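Local coordinates for glycosyl hydrolases family 31 family protein (PDB 6DRU), which catalyses the release of alpha-xylose from the non-reducing terminal glucose of xyloglucan oligosaccharides, at residues Thr71-Leu76 and Gly90-Tyr95; Ile82-Gly87 and Ser98-Asn103; Gly94-Phe99 and Glu114-Lys119; Thr109-Glu114 and Lys185-Ile190. All blocks are in the same frame, centred on the assembly; numbering follows the deposited sequence.

Interaction 1 of 4, residues Thr71-Leu76 and Gly90-Tyr95; sequences TEPRTL and GTTAGY. With NAG (2-acetamido-2-deoxy-beta-D-glucopyranose), chain L.
P73 and T92 meet through carbon: CD of the proline ring lies 3.7 Å from the T92 methyl CG2, the two side chains passing at a slant. T92 brings this methyl forward because CG2 stands anti to its backbone N, with chi1, measured to OG1, at -57°; the hydroxyl is then left beside the N. From the same proline ring, P73 CB comes to 3.4 Å from A93 O. P73 N carries no hydrogen to offer that carbonyl, and the backbones adhere by weaker means. A93 CA sends its hydrogen almost straight at T71 O, 3.3 Å away, with 162° at the hydrogen. G94, having no side chain, lets its CA approach E72 O to 3.5 Å in a second contact of this kind; a CB at this position would run into that same oxygen, so the close approach depends on its absence. A water completes the seam, donating to G94 O at 2.8 Å and weakly to E72 O. Here the chain leading into strand 74-78 lies against the loop that joins strands 81-85 and 98-102. R74 is hydrogen-bonded to T85 of strand 81-85, G94 bonds to the backbone of G70, and G90 O accepts a hydrogen bond from S524 of a second subunit.

Interaction 2 of 4, residues Ile82-Gly87 and Ser98-Asn103; sequences ILRTTG and SFYRVN. With MAN (alpha-D-mannopyranose), chain I.
I82 and Y100 form the hydrogen-bonded pair of this antiparallel strand contact. I82 N reaches Y100 O at 2.8 Å, and Y100 N returns to I82 O at 2.9 Å. One step on, L83 and F99 face each other as a non-hydrogen-bonded pair, after which R84 N donates to S98 O. A side chain adds a fourth bond: S98 OG, set between its own backbone N and carbonyl carbon (chi1 61°), donates to a lone pair of R84 O at 2.6 Å.

The charged interaction is a cation-pi contact. R84 CZ sits 4.9 Å from the centre of the Y100 ring, over its face, while the guanidinium stands steeply to the ring, their planes 74° apart. NH1 is therefore the part directed at the ring, toward the rim beside CD1. E108 forms a salt bridge with the same NH1, and a glycan mannose places O4 over one guanidinium face.

Apolar contacts lie on both sides of the sheet: I82 CD1 touches V102 CG2 at 3.6 Å on the Y100 side, and L83 CD1 approaches F99 CE1 on the other. Strands 74-78 and 108-113 flank this central pair, while L83 and F99 pack on F29 of strand 28-35 in the facing sheet.

Interaction 3 of 4, residues Gly94-Phe99 and Glu114-Lys119; sequences GYRLSF and EYAPLK. With MAN (alpha-D-mannopyranose), chain B.
E114 pairs with both backbone polar atoms of L97. Its carboxylate OE1 accepts L97 N at 3.1 Å, the N-H coming from well above the carboxylate plane (68° out of it), and its own backbone N donates to L97 O at 3.0 Å. The same OE1 takes a longer salt bridge from R96 NH1, at 3.6 Å, and a further one from R124, its main charged partner. Two arginines thus gather on one carboxylate oxygen, which would be expected to favour the ionised acid.

R96 reaches it by bending at chi2 (-82°), which lays CD 3.4 Å from E114 OE1. Its guanidinium is turned 56° from the carboxylate, while Y95 CD1 lies over its centre. Farther out, A116 CB packs at 3.9 Å against R96 NE, and L97 CG rests on E114 OE2. A glycan mannose is held by the backbone of A116, whose N donates to O4 at 3.2 Å.

Y95 and R96 together face T86 in a classic beta bulge at the approach to strand 98-102. The L97 side chain touches V31 of strand 28-35, L83 and T85 of strand 81-85, and Y218 of strand 216-222, and S417 of a second subunit packs on Y95 and R96.

Interaction 4 of 4, residues Thr109-Glu114 and Lys185-Ile190; sequences TLLTNE and KGYAFI. With MAN (alpha-D-mannopyranose), chain C; MAN (alpha-D-mannopyranose), chain B.
L111 and K185 bring the two backbones nearest, with CA atoms 6.4 Å apart, where strand 108-113 of one sheet passes the turn into strand 187-191 of another, beside a classic beta bulge in which L111 and T112 both face F99.

L111 and Y187 make the main side-chain contact. L111 CB lies 3.8 Å from Y187 CD1, the two side chains running antiparallel as they pass, and Y187 CE1 approaches L111 O obliquely at 3.5 Å. A chi1 of 72° folds the tyrosine ring back over its own backbone. L111 CD2 extends on to G186 O. K185, extended beyond CG, brings CD to 3.8 Å from L111 O, and its NZ is hydrogen-bonded to T144. T112 adds CB near the Y187 hydroxyl.

N113 faces the glycan with ND2, while OD1 is hydrogen-bonded to S142. ND2 donates to O3 of one mannose at 3.1 Å and weakly to O2 of the same sugar, and L110 CD2 lies against that ring too. In a second mannose, O4 lies 3.3 Å from N113 OD1 and 3.2 Å from E114 O.

The segments thus meet through carbon, and carbon against backbone carbonyls, while the polar side-chain ends find partners elsewhere: Y187 OH at E147, T112 OG1 at S142 O, K185 NZ at T144. The backbone K185 O likewise accepts from R101. Such a division implies largely apolar packing between the two sheets, with the polar groups paired to residues outside the two segments.

From the N terminus, interaction 1 closes the first loop, bringing the chain before strand 74-78 to the loop that precedes strand 98-102. Interaction 2 opens within that span and ends beyond it, so the two cross. Interaction 3 starts on the segment where interaction 1 ends and shares S98 and F99 with interaction 2. Interaction 4 crosses interaction 3, the two having E114 in common, and makes the longest closure, about seventy residues, to the eight-stranded sheet. None nests inside another. Interactions 1 and 3 meet a second subunit, whereas interaction 4 leads inward to the facing sheet.

Interaction 1 of 4, residues Thr71-Leu76 and Gly90-Tyr95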
# COMPACT_ATOMS: atom_id res chain seq x y z
N THR A 71 28.67 0.84 20.35
CA THR A 71 29.77 -0.11 20.15
C THR A 71 30.18 -0.78 21.45
O THR A 71 30.68 -1.92 21.43
CB THR A 71 30.97 0.59 19.52
OG1 THR A 71 31.40 1.67 20.36
CG2 THR A 71 30.60 1.14 18.15
N GLU A 72 29.99 -0.11 22.59
CA GLU A 72 30.41 -0.59 23.89
C GLU A 72 29.24 -0.55 24.86
O GLU A 72 28.34 0.28 24.73
CB GLU A 72 31.56 0.27 24.45
CG GLU A 72 32.84 0.21 23.63
CD GLU A 72 33.50 -1.16 23.68
OE1 GLU A 72 33.93 -1.57 24.78
OE2 GLU A 72 33.59 -1.82 22.63
N PRO A 73 29.22 -1.46 25.84
CA PRO A 73 28.11 -1.48 26.80
C PRO A 73 28.18 -0.31 27.78
O PRO A 73 29.26 0.19 28.12
CB PRO A 73 28.30 -2.81 27.53
CG PRO A 73 29.75 -3.13 27.37
CD PRO A 73 30.13 -2.60 26.02
N ARG A 74 27.00 0.13 28.22
CA ARG A 74 26.89 1.22 29.19
C ARG A 74 25.84 0.85 30.23
O ARG A 74 25.09 -0.12 30.08
CB ARG A 74 26.51 2.55 28.52
CG ARG A 74 27.29 2.85 27.25
CD ARG A 74 27.00 4.25 26.74
NE ARG A 74 28.16 4.83 26.08
CZ ARG A 74 28.99 5.69 26.65
NH1 ARG A 74 28.79 6.09 27.90
NH2 ARG A 74 30.03 6.17 25.97
N THR A 75 25.79 1.64 31.30
CA THR A 75 24.88 1.40 32.41
C THR A 75 24.37 2.73 32.94
O THR A 75 25.13 3.70 33.07
CB THR A 75 25.57 0.61 33.54
OG1 THR A 75 26.05 -0.64 33.03
CG2 THR A 75 24.60 0.34 34.68
N LEU A 76 23.07 2.78 33.24
CA LEU A 76 22.43 3.97 33.78
C LEU A 76 21.44 3.53 34.85
O LEU A 76 20.71 2.55 34.66
CB LEU A 76 21.72 4.78 32.69
CG LEU A 76 21.75 6.31 32.80
CD1 LEU A 76 21.16 6.94 31.55
CD2 LEU A 76 21.02 6.81 34.04
N GLY A 90 27.06 -13.54 21.51
CA GLY A 90 28.22 -13.41 22.35
C GLY A 90 28.96 -12.10 22.23
O GLY A 90 30.02 -11.94 22.84
N THR A 91 28.43 -11.15 21.47
CA THR A 91 29.12 -9.89 21.23
C THR A 91 29.06 -8.98 22.45
O THR A 91 28.14 -9.07 23.28
CB THR A 91 28.52 -9.18 20.02
OG1 THR A 91 27.09 -9.18 20.11
CG2 THR A 91 28.94 -9.88 18.73
N THR A 92 30.04 -8.09 22.55
CA THR A 92 30.08 -7.05 23.58
C THR A 92 29.84 -5.71 22.91
O THR A 92 30.74 -5.15 22.28
CB THR A 92 31.42 -7.07 24.31
OG1 THR A 92 31.64 -8.37 24.88
CG2 THR A 92 31.44 -6.03 25.41
N ALA A 93 28.62 -5.19 23.05
CA ALA A 93 28.25 -3.93 22.42
C ALA A 93 27.22 -3.24 23.31
O ALA A 93 27.05 -3.58 24.48
CB ALA A 93 27.73 -4.18 21.00
N GLY A 94 26.54 -2.24 22.75
CA GLY A 94 25.56 -1.48 23.52
C GLY A 94 24.39 -0.96 22.71
O GLY A 94 24.01 0.21 22.85
N TYR A 95 23.79 -1.81 21.88
CA TYR A 95 22.61 -1.45 21.10
C TYR A 95 21.38 -2.26 21.49
O TYR A 95 20.32 -2.08 20.87
CB TYR A 95 22.89 -1.62 19.60
CG TYR A 95 23.46 -2.96 19.22
CD1 TYR A 95 22.64 -4.09 19.14
CD2 TYR A 95 24.81 -3.11 18.94
CE1 TYR A 95 23.16 -5.32 18.81
CE2 TYR A 95 25.33 -4.34 18.60
CZ TYR A 95 24.51 -5.45 18.53
OH TYR A 95 25.04 -6.67 18.19
C1 NAG L . 27.09 7.26 36.17
C2 NAG L . 28.44 7.32 35.49
C3 NAG L . 28.68 6.13 34.64
C4 NAG L . 28.43 4.86 35.43
C5 NAG L . 27.07 4.89 36.08
C6 NAG L . 26.89 3.66 36.94
C7 NAG L . 29.07 9.69 35.28
C8 NAG L . 29.18 10.95 34.45
N2 NAG L . 28.54 8.51 34.71
O3 NAG L . 29.99 6.18 34.12
O4 NAG L . 28.51 3.75 34.56
O5 NAG L . 26.96 6.05 36.88
O6 NAG L . 25.52 3.32 36.98
O7 NAG L . 29.45 9.69 36.44
O HOH W 1 25.36 1.85 24.65

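Interaction 2 of 4, residues Ile82-Gly87 and Ser98-Asn103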
# COMPACT_ATOMS: atom_id res chain seq x y z
N ILE A 82 17.69 -0.22 36.81
CA ILE A 82 18.98 -0.05 36.15
C ILE A 82 18.84 -0.48 34.69
O ILE A 82 18.22 -1.50 34.39
CB ILE A 82 20.09 -0.86 36.84
CG1 ILE A 82 20.44 -0.25 38.20
CG2 ILE A 82 21.33 -0.96 35.97
CD1 ILE A 82 21.64 -0.90 38.87
N LEU A 83 19.42 0.31 33.79
CA LEU A 83 19.49 -0.02 32.38
C LEU A 83 20.90 -0.48 32.04
O LEU A 83 21.88 0.14 32.47
CB LEU A 83 19.10 1.18 31.52
CG LEU A 83 19.69 1.25 30.11
CD1 LEU A 83 19.05 0.23 29.17
CD2 LEU A 83 19.58 2.66 29.55
N ARG A 84 20.99 -1.56 31.28
CA ARG A 84 22.28 -2.09 30.82
C ARG A 84 22.19 -2.33 29.32
O ARG A 84 21.47 -3.24 28.88
CB ARG A 84 22.65 -3.37 31.56
CG ARG A 84 23.13 -3.15 32.98
CD ARG A 84 23.90 -4.36 33.50
NE ARG A 84 24.47 -4.11 34.83
CZ ARG A 84 23.92 -4.51 35.96
NH1 ARG A 84 22.77 -5.18 35.95
NH2 ARG A 84 24.51 -4.24 37.12
N THR A 85 22.90 -1.52 28.54
CA THR A 85 23.00 -1.76 27.10
C THR A 85 24.01 -2.86 26.85
O THR A 85 25.11 -2.86 27.42
CB THR A 85 23.40 -0.48 26.36
OG1 THR A 85 24.69 -0.04 26.80
CG2 THR A 85 22.38 0.63 26.61
N THR A 86 23.65 -3.82 26.00
CA THR A 86 24.48 -4.98 25.73
C THR A 86 24.48 -5.26 24.23
O THR A 86 23.80 -4.59 23.45
CB THR A 86 24.00 -6.21 26.51
OG1 THR A 86 22.60 -6.43 26.26
CG2 THR A 86 24.23 -6.03 28.01
N GLY A 87 25.25 -6.27 23.83
CA GLY A 87 25.27 -6.73 22.47
C GLY A 87 24.24 -7.82 22.22
O GLY A 87 23.38 -8.10 23.06
N SER A 98 18.31 -3.81 28.31
CA SER A 98 17.94 -4.74 29.37
C SER A 98 17.69 -3.94 30.64
O SER A 98 18.40 -2.97 30.91
CB SER A 98 19.02 -5.80 29.61
OG SER A 98 20.24 -5.21 30.01
N PHE A 99 16.69 -4.35 31.41
CA PHE A 99 16.24 -3.61 32.58
C PHE A 99 16.27 -4.50 33.82
O PHE A 99 15.71 -5.61 33.81
CB PHE A 99 14.83 -3.05 32.37
CG PHE A 99 14.74 -2.06 31.25
CD1 PHE A 99 15.04 -0.72 31.47
CD2 PHE A 99 14.38 -2.46 29.97
CE1 PHE A 99 14.97 0.20 30.44
CE2 PHE A 99 14.30 -1.55 28.94
CZ PHE A 99 14.60 -0.22 29.17
N TYR A 100 16.91 -4.01 34.88
CA TYR A 100 17.00 -4.71 36.15
C TYR A 100 16.40 -3.86 37.26
O TYR A 100 16.31 -2.63 37.15
CB TYR A 100 18.46 -5.05 36.50
CG TYR A 100 19.16 -5.93 35.50
CD1 TYR A 100 19.71 -5.40 34.34
CD2 TYR A 100 19.29 -7.30 35.73
CE1 TYR A 100 20.37 -6.21 33.43
CE2 TYR A 100 19.94 -8.11 34.82
CZ TYR A 100 20.48 -7.57 33.67
OH TYR A 100 21.13 -8.37 32.77
N ARG A 101 15.99 -4.52 38.33
CA ARG A 101 15.58 -3.86 39.57
C ARG A 101 16.57 -4.18 40.67
O ARG A 101 16.98 -5.34 40.84
CB ARG A 101 14.17 -4.28 40.00
CG ARG A 101 13.92 -4.04 41.49
CD ARG A 101 12.45 -4.14 41.85
NE ARG A 101 11.83 -5.36 41.36
CZ ARG A 101 12.08 -6.58 41.84
NH1 ARG A 101 12.94 -6.73 42.83
NH2 ARG A 101 11.46 -7.64 41.33
N VAL A 102 16.96 -3.16 41.43
CA VAL A 102 17.82 -3.34 42.60
C VAL A 102 16.92 -3.66 43.78
O VAL A 102 16.15 -2.81 44.24
CB VAL A 102 18.67 -2.10 42.86
CG1 VAL A 102 19.35 -2.20 44.22
CG2 VAL A 102 19.69 -1.91 41.76
N ASN A 103 17.01 -4.89 44.28
CA ASN A 103 16.17 -5.32 45.39
C ASN A 103 16.68 -4.73 46.70
O ASN A 103 17.74 -4.10 46.77
CB ASN A 103 16.14 -6.85 45.48
CG ASN A 103 15.83 -7.50 44.15
OD1 ASN A 103 14.89 -7.10 43.45
ND2 ASN A 103 16.61 -8.51 43.79
C1 MAN I . 24.98 -11.67 35.10
C2 MAN I . 25.97 -11.49 36.23
C3 MAN I . 25.63 -10.24 37.01
C4 MAN I . 25.40 -9.06 36.08
C5 MAN I . 24.51 -9.45 34.92
C6 MAN I . 24.41 -8.28 33.96
O2 MAN I . 27.27 -11.38 35.71
O3 MAN I . 26.69 -9.94 37.88
O4 MAN I . 24.79 -8.02 36.80
O5 MAN I . 25.05 -10.56 34.24
O6 MAN I . 25.63 -8.14 33.28

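Interaction 3 of 4, residues Gly94-Phe99 and Glu114-Lys119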
# COMPACT_ATOMS: atom_id res chain seq x y z
N GLY A 94 26.54 -2.24 22.75
CA GLY A 94 25.56 -1.48 23.52
C GLY A 94 24.39 -0.96 22.71
O GLY A 94 24.01 0.21 22.85
N TYR A 95 23.79 -1.81 21.88
CA TYR A 95 22.61 -1.45 21.10
C TYR A 95 21.38 -2.26 21.49
O TYR A 95 20.32 -2.08 20.87
CB TYR A 95 22.89 -1.62 19.60
CG TYR A 95 23.46 -2.96 19.22
CD1 TYR A 95 22.64 -4.09 19.14
CD2 TYR A 95 24.81 -3.11 18.94
CE1 TYR A 95 23.16 -5.32 18.81
CE2 TYR A 95 25.33 -4.34 18.60
CZ TYR A 95 24.51 -5.45 18.53
OH TYR A 95 25.04 -6.67 18.19
N ARG A 96 21.48 -3.13 22.49
CA ARG A 96 20.35 -3.88 23.01
C ARG A 96 20.06 -3.44 24.44
O ARG A 96 20.99 -3.17 25.20
CB ARG A 96 20.62 -5.39 22.96
CG ARG A 96 20.66 -5.96 21.55
CD ARG A 96 19.26 -6.24 21.03
NE ARG A 96 19.26 -6.46 19.58
CZ ARG A 96 18.98 -5.53 18.68
NH1 ARG A 96 18.66 -4.30 19.07
NH2 ARG A 96 19.00 -5.82 17.39
N LEU A 97 18.78 -3.38 24.79
CA LEU A 97 18.36 -2.86 26.08
C LEU A 97 17.99 -4.00 27.03
O LEU A 97 17.42 -5.01 26.62
CB LEU A 97 17.18 -1.91 25.93
CG LEU A 97 17.33 -0.78 24.90
CD1 LEU A 97 16.14 0.17 24.97
CD2 LEU A 97 18.63 -0.03 25.12
N SER A 98 18.31 -3.81 28.31
CA SER A 98 17.94 -4.74 29.37
C SER A 98 17.69 -3.94 30.64
O SER A 98 18.40 -2.97 30.91
CB SER A 98 19.02 -5.80 29.61
OG SER A 98 20.24 -5.21 30.01
N PHE A 99 16.69 -4.35 31.41
CA PHE A 99 16.24 -3.61 32.58
C PHE A 99 16.27 -4.50 33.82
O PHE A 99 15.71 -5.61 33.81
CB PHE A 99 14.83 -3.05 32.37
CG PHE A 99 14.74 -2.06 31.25
CD1 PHE A 99 15.04 -0.72 31.47
CD2 PHE A 99 14.38 -2.46 29.97
CE1 PHE A 99 14.97 0.20 30.44
CE2 PHE A 99 14.30 -1.55 28.94
CZ PHE A 99 14.60 -0.22 29.17
N GLU A 114 15.26 -6.84 25.67
CA GLU A 114 14.79 -6.99 24.30
C GLU A 114 14.98 -8.43 23.84
O GLU A 114 16.08 -8.98 23.95
CB GLU A 114 15.52 -6.03 23.37
CG GLU A 114 15.48 -4.57 23.82
CD GLU A 114 16.01 -3.61 22.77
OE1 GLU A 114 17.10 -3.86 22.23
OE2 GLU A 114 15.32 -2.59 22.50
N TYR A 115 13.90 -9.03 23.35
CA TYR A 115 13.93 -10.43 22.94
C TYR A 115 14.87 -10.63 21.76
O TYR A 115 14.46 -10.46 20.60
CB TYR A 115 12.53 -10.92 22.59
CG TYR A 115 12.45 -12.39 22.24
CD1 TYR A 115 12.48 -13.36 23.24
CD2 TYR A 115 12.36 -12.81 20.92
CE1 TYR A 115 12.41 -14.70 22.92
CE2 TYR A 115 12.29 -14.15 20.60
CZ TYR A 115 12.31 -15.09 21.61
OH TYR A 115 12.24 -16.43 21.29
N ALA A 116 16.12 -10.98 22.03
CA ALA A 116 17.13 -11.18 20.98
C ALA A 116 18.02 -12.36 21.34
O ALA A 116 19.20 -12.20 21.66
CB ALA A 116 17.95 -9.91 20.77
N PRO A 117 17.48 -13.59 21.28
CA PRO A 117 18.36 -14.77 21.28
C PRO A 117 19.15 -14.85 19.99
O PRO A 117 18.98 -14.01 19.10
CB PRO A 117 17.39 -15.94 21.44
CG PRO A 117 16.09 -15.43 20.96
CD PRO A 117 16.06 -13.97 21.31
N LEU A 118 20.03 -15.85 19.88
CA LEU A 118 20.94 -15.92 18.73
C LEU A 118 20.16 -15.92 17.42
O LEU A 118 20.46 -15.13 16.51
CB LEU A 118 21.81 -17.17 18.83
CG LEU A 118 22.97 -17.22 17.83
CD1 LEU A 118 23.94 -16.08 18.10
CD2 LEU A 118 23.68 -18.57 17.89
N LYS A 119 19.17 -16.79 17.30
CA LYS A 119 18.34 -16.88 16.10
C LYS A 119 16.96 -16.33 16.44
O LYS A 119 16.15 -17.00 17.09
CB LYS A 119 18.26 -18.32 15.61
CG LYS A 119 19.61 -19.00 15.50
CD LYS A 119 20.38 -18.50 14.29
CE LYS A 119 21.87 -18.65 14.49
NZ LYS A 119 22.62 -18.26 13.26
C1 MAN B . 19.12 -13.76 27.07
C2 MAN B . 19.57 -12.88 25.93
C3 MAN B . 18.42 -11.99 25.50
C4 MAN B . 17.18 -12.82 25.25
C5 MAN B . 16.93 -13.74 26.42
C6 MAN B . 15.73 -14.61 26.13
O2 MAN B . 19.99 -13.68 24.85
O3 MAN B . 18.77 -11.32 24.31
O4 MAN B . 16.08 -11.97 25.08
O5 MAN B . 18.05 -14.57 26.63
O6 MAN B . 16.13 -15.72 25.36

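Interaction 4 of 4, residues Thr109-Glu114 and Lys185-Ile190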
# COMPACT_ATOMS: atom_id res chain seq x y z
N THR A 109 17.39 -8.09 39.93
CA THR A 109 16.45 -8.99 39.26
C THR A 109 16.17 -8.45 37.87
O THR A 109 15.84 -7.27 37.71
CB THR A 109 15.15 -9.12 40.06
OG1 THR A 109 15.38 -9.90 41.23
CG2 THR A 109 14.06 -9.77 39.21
N LEU A 110 16.30 -9.31 36.86
CA LEU A 110 16.02 -8.90 35.49
C LEU A 110 14.51 -8.77 35.30
O LEU A 110 13.78 -9.76 35.37
CB LEU A 110 16.59 -9.91 34.50
CG LEU A 110 16.17 -9.66 33.05
CD1 LEU A 110 16.83 -8.40 32.51
CD2 LEU A 110 16.49 -10.84 32.17
N LEU A 111 14.05 -7.54 35.07
CA LEU A 111 12.64 -7.31 34.76
C LEU A 111 12.30 -7.82 33.37
O LEU A 111 11.41 -8.66 33.20
CB LEU A 111 12.31 -5.83 34.91
CG LEU A 111 12.69 -5.20 36.24
CD1 LEU A 111 12.52 -3.70 36.18
CD2 LEU A 111 11.86 -5.79 37.37
N THR A 112 13.00 -7.31 32.36
CA THR A 112 12.86 -7.76 30.98
C THR A 112 13.98 -7.14 30.16
O THR A 112 14.54 -6.10 30.53
CB THR A 112 11.50 -7.38 30.38
OG1 THR A 112 11.44 -7.82 29.01
CG2 THR A 112 11.29 -5.87 30.43
N ASN A 113 14.30 -7.79 29.04
CA ASN A 113 15.21 -7.24 28.05
C ASN A 113 14.59 -7.40 26.67
O ASN A 113 13.53 -8.01 26.51
CB ASN A 113 16.60 -7.90 28.13
CG ASN A 113 16.54 -9.42 28.09
OD1 ASN A 113 15.56 -10.00 27.63
ND2 ASN A 113 17.59 -10.06 28.58
N GLU A 114 15.26 -6.84 25.67
CA GLU A 114 14.79 -6.99 24.30
C GLU A 114 14.98 -8.43 23.84
O GLU A 114 16.08 -8.98 23.95
CB GLU A 114 15.52 -6.03 23.37
CG GLU A 114 15.48 -4.57 23.82
CD GLU A 114 16.01 -3.61 22.77
OE1 GLU A 114 17.10 -3.86 22.23
OE2 GLU A 114 15.32 -2.59 22.50
N LYS A 185 6.62 -9.78 38.35
CA LYS A 185 8.06 -9.63 38.57
C LYS A 185 8.42 -8.31 39.23
O LYS A 185 9.57 -8.14 39.65
CB LYS A 185 8.82 -9.76 37.25
CG LYS A 185 9.01 -11.19 36.78
CD LYS A 185 10.04 -11.27 35.67
CE LYS A 185 10.23 -12.70 35.21
NZ LYS A 185 10.90 -12.78 33.88
N GLY A 186 7.47 -7.39 39.35
CA GLY A 186 7.73 -6.12 40.00
C GLY A 186 8.03 -4.99 39.04
O GLY A 186 8.95 -4.21 39.27
N TYR A 187 7.26 -4.89 37.96
CA TYR A 187 7.42 -3.77 37.05
C TYR A 187 6.12 -3.55 36.29
O TYR A 187 5.32 -4.46 36.11
CB TYR A 187 8.58 -3.98 36.08
CG TYR A 187 8.34 -5.01 35.00
CD1 TYR A 187 8.59 -6.36 35.24
CD2 TYR A 187 7.88 -4.64 33.74
CE1 TYR A 187 8.38 -7.31 34.25
CE2 TYR A 187 7.67 -5.58 32.75
CZ TYR A 187 7.92 -6.91 33.01
OH TYR A 187 7.71 -7.86 32.04
N ALA A 188 5.93 -2.31 35.84
CA ALA A 188 4.82 -1.93 35.00
C ALA A 188 5.35 -1.38 33.68
O ALA A 188 6.51 -0.95 33.59
CB ALA A 188 3.92 -0.89 35.68
N PHE A 189 4.50 -1.39 32.66
CA PHE A 189 4.90 -1.07 31.30
C PHE A 189 3.78 -0.31 30.61
O PHE A 189 2.61 -0.70 30.71
CB PHE A 189 5.24 -2.35 30.53
CG PHE A 189 5.86 -2.12 29.17
CD1 PHE A 189 5.06 -1.90 28.06
CD2 PHE A 189 7.23 -2.15 29.01
CE1 PHE A 189 5.62 -1.70 26.81
CE2 PHE A 189 7.80 -1.95 27.76
CZ PHE A 189 7.00 -1.72 26.66
N ILE A 190 4.14 0.77 29.92
CA ILE A 190 3.18 1.60 29.19
C ILE A 190 3.65 1.72 27.75
O ILE A 190 4.74 2.24 27.49
CB ILE A 190 3.04 3.00 29.82
CG1 ILE A 190 2.64 2.90 31.29
CG2 ILE A 190 2.03 3.83 29.04
CD1 ILE A 190 2.57 4.24 31.99
C1 MAN C . 18.09 -14.37 31.48
C2 MAN C . 17.84 -14.01 30.03
C3 MAN C . 19.10 -13.45 29.40
C4 MAN C . 19.70 -12.38 30.29
C5 MAN C . 19.87 -12.95 31.68
C6 MAN C . 20.55 -11.94 32.58
O2 MAN C . 16.81 -13.06 29.93
O3 MAN C . 18.78 -12.89 28.15
O4 MAN C . 20.95 -12.00 29.78
O5 MAN C . 18.60 -13.27 32.20
O6 MAN C . 20.95 -12.57 33.78
C1 MAN B . 19.12 -13.76 27.07
C2 MAN B . 19.57 -12.88 25.93
C3 MAN B . 18.42 -11.99 25.50
C4 MAN B . 17.18 -12.82 25.25
C5 MAN B . 16.93 -13.74 26.42
C6 MAN B . 15.73 -14.61 26.13
O2 MAN B . 19.99 -13.68 24.85
O3 MAN B . 18.77 -11.32 24.31
O4 MAN B . 16.08 -11.97 25.08
O5 MAN B . 18.05 -14.57 26.63
O6 MAN B . 16.13 -15.72 25.36